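ABC transporter substrate-binding protein (Bradyrhizobium japonicum, PDB 4I1D) probably serves as the periplasmic solute-binding component of an ABC transporter, perhaps for polyamines such as putrescine and spermidine, and here carries d-malate. Local coordinates at residues 267-270 with 274-277. Sequence-based numbering, arbitrary orientation.
Sequences YGPG and AFET
Pro269 meets both Ala274 and Phe275 with its pyrrolidine ring, and the meeting is wholly apolar, with no hydrogen bond between 267-270 and 274-277. Its CB lies 3.6 Å from Ala274 CB, the CB bonds of both residues being directed at the opposing segment. Farther round the ring, Pro269 CG is 3.7 Å from Phe275 CE1, and Pro269 CD stands 3.7 Å from Phe275 CZ, so the neighbouring ring atoms CE1 and CZ border two proline carbons. The two side chains cross at about a right angle. Phe275 reaches this place because its CG lies anti to its own carbonyl carbon, beside the backbone N (chi1 -78°), which swings the far end of the ring across to the proline. Its long, flat side chain suits that span. Proline suits its position as a compact apolar block without an N-H to satisfy, and the small methyl of Ala274 permits close approach of the 3-10 turn. With an alanine at Phe275, the CG and CD flank of Pro269 would probably lose its aromatic cover, opening a gap toward Leu288, which the phenyl group also touches. The 3-10 turn is closed by Thr277, whose backbone N donates to Ala274 O at 3.2 Å. Helix 255-260 adds Gln258 against Pro269 and Ala259 against Ala274. Buried Gly268 is backbone-bonded to Phe104, and glycine fits because a CB there would be crowded by Pro269 CD. Away from the malate pocket, this is local packing of a 3-10 segment against strand 268-269, which pairs antiparallel with strand 100-112, in a periplasmic binding protein fold.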
ATOM      1  N   TYR A 267     -30.669  -2.096  35.138  1.00 50.42           N
ATOM      2  CA  TYR A 267     -31.257  -1.427  33.984  1.00 47.79           C
ATOM      3  C   TYR A 267     -32.744  -1.254  34.217  1.00 58.07           C
ATOM      4  O   TYR A 267     -33.337  -1.984  35.008  1.00 67.23           O
ATOM      5  CB  TYR A 267     -30.975  -2.202  32.697  1.00 42.45           C
ATOM      6  CG  TYR A 267     -29.496  -2.236  32.370  1.00 52.36           C
ATOM      7  CD1 TYR A 267     -28.700  -1.119  32.587  1.00 52.05           C
ATOM      8  CD2 TYR A 267     -28.885  -3.387  31.868  1.00 59.69           C
ATOM      9  CE1 TYR A 267     -27.334  -1.134  32.305  1.00 63.14           C
ATOM     10  CE2 TYR A 267     -27.508  -3.411  31.581  1.00 63.75           C
ATOM     11  CZ  TYR A 267     -26.742  -2.277  31.804  1.00 69.64           C
ATOM     12  OH  TYR A 267     -25.387  -2.271  31.527  1.00 81.90           O
ATOM     13  N   GLY A 268     -33.337  -0.269  33.553  1.00 55.86           N
ATOM     14  CA  GLY A 268     -34.742   0.037  33.743  1.00 55.27           C
ATOM     15  C   GLY A 268     -35.602  -0.733  32.766  1.00 58.56           C
ATOM     16  O   GLY A 268     -35.132  -1.106  31.688  1.00 57.11           O
ATOM     17  N   PRO A 269     -36.871  -0.975  33.131  1.00 51.17           N
ATOM     18  CA  PRO A 269     -37.764  -1.715  32.232  1.00 56.80           C
ATOM     19  C   PRO A 269     -38.185  -0.859  31.034  1.00 53.46           C
ATOM     20  O   PRO A 269     -38.548   0.304  31.220  1.00 52.34           O
ATOM     21  CB  PRO A 269     -38.977  -2.034  33.127  1.00 55.38           C
ATOM     22  CG  PRO A 269     -39.021  -0.916  34.116  1.00 51.50           C
ATOM     23  CD  PRO A 269     -37.567  -0.472  34.329  1.00 54.27           C
ATOM     24  N   GLY A 270     -38.118  -1.415  29.828  1.00 46.61           N
ATOM     25  CA  GLY A 270     -38.628  -0.725  28.654  1.00 43.74           C
ATOM     26  C   GLY A 270     -40.108  -0.386  28.801  1.00 53.36           C
ATOM     27  O   GLY A 270     -40.573   0.640  28.302  1.00 57.56           O
ATOM     28  N   ALA A 274     -44.262  -1.777  34.154  1.00 59.97           N
ATOM     29  CA  ALA A 274     -43.565  -2.636  35.107  1.00 61.19           C
ATOM     30  C   ALA A 274     -43.544  -2.042  36.519  1.00 60.56           C
ATOM     31  O   ALA A 274     -43.567  -2.773  37.503  1.00 64.63           O
ATOM     32  CB  ALA A 274     -42.144  -2.896  34.631  1.00 56.08           C
ATOM     33  N   PHE A 275     -43.492  -0.716  36.609  1.00 57.88           N
ATOM     34  CA  PHE A 275     -43.382  -0.030  37.893  1.00 62.05           C
ATOM     35  C   PHE A 275     -44.672  -0.056  38.688  1.00 67.90           C
ATOM     36  O   PHE A 275     -44.680   0.269  39.876  1.00 74.66           O
ATOM     37  CB  PHE A 275     -42.958   1.422  37.699  1.00 61.70           C
ATOM     38  CG  PHE A 275     -41.503   1.595  37.422  1.00 66.78           C
ATOM     39  CD1 PHE A 275     -41.073   2.085  36.200  1.00 70.05           C
ATOM     40  CD2 PHE A 275     -40.561   1.275  38.382  1.00 66.24           C
ATOM     41  CE1 PHE A 275     -39.727   2.257  35.939  1.00 66.59           C
ATOM     42  CE2 PHE A 275     -39.210   1.442  38.128  1.00 67.86           C
ATOM     43  CZ  PHE A 275     -38.793   1.934  36.903  1.00 67.79           C
ATOM     44  N   GLU A 276     -45.760  -0.431  38.028  1.00 69.87           N
ATOM     45  CA  GLU A 276     -47.059  -0.519  38.676  1.00 72.60           C
ATOM     46  C   GLU A 276     -47.363  -1.947  39.112  1.00 79.88           C
ATOM     47  O   GLU A 276     -48.470  -2.225  39.572  1.00 85.69           O
ATOM     48  CB  GLU A 276     -48.151  -0.048  37.719  1.00 77.15           C
ATOM     49  CG  GLU A 276     -47.868   1.291  37.061  1.00 94.20           C
ATOM     50  CD  GLU A 276     -48.512   1.416  35.690  1.00105.91           C
ATOM     51  OE1 GLU A 276     -48.311   2.464  35.032  1.00106.97           O
ATOM     52  OE2 GLU A 276     -49.211   0.463  35.271  1.00107.34           O
ATOM     53  N   THR A 277     -46.397  -2.853  38.963  1.00 68.24           N
ATOM     54  CA  THR A 277     -46.650  -4.276  39.226  1.00 68.12           C
ATOM     55  C   THR A 277     -46.414  -4.701  40.670  1.00 71.66           C
ATOM     56  O   THR A 277     -46.922  -5.734  41.104  1.00 80.29           O
ATOM     57  CB  THR A 277     -45.786  -5.194  38.337  1.00 68.59           C
ATOM     58  OG1 THR A 277     -44.404  -4.884  38.544  1.00 67.06           O
ATOM     59  CG2 THR A 277     -46.133  -5.016  36.870  1.00 66.38           C
TER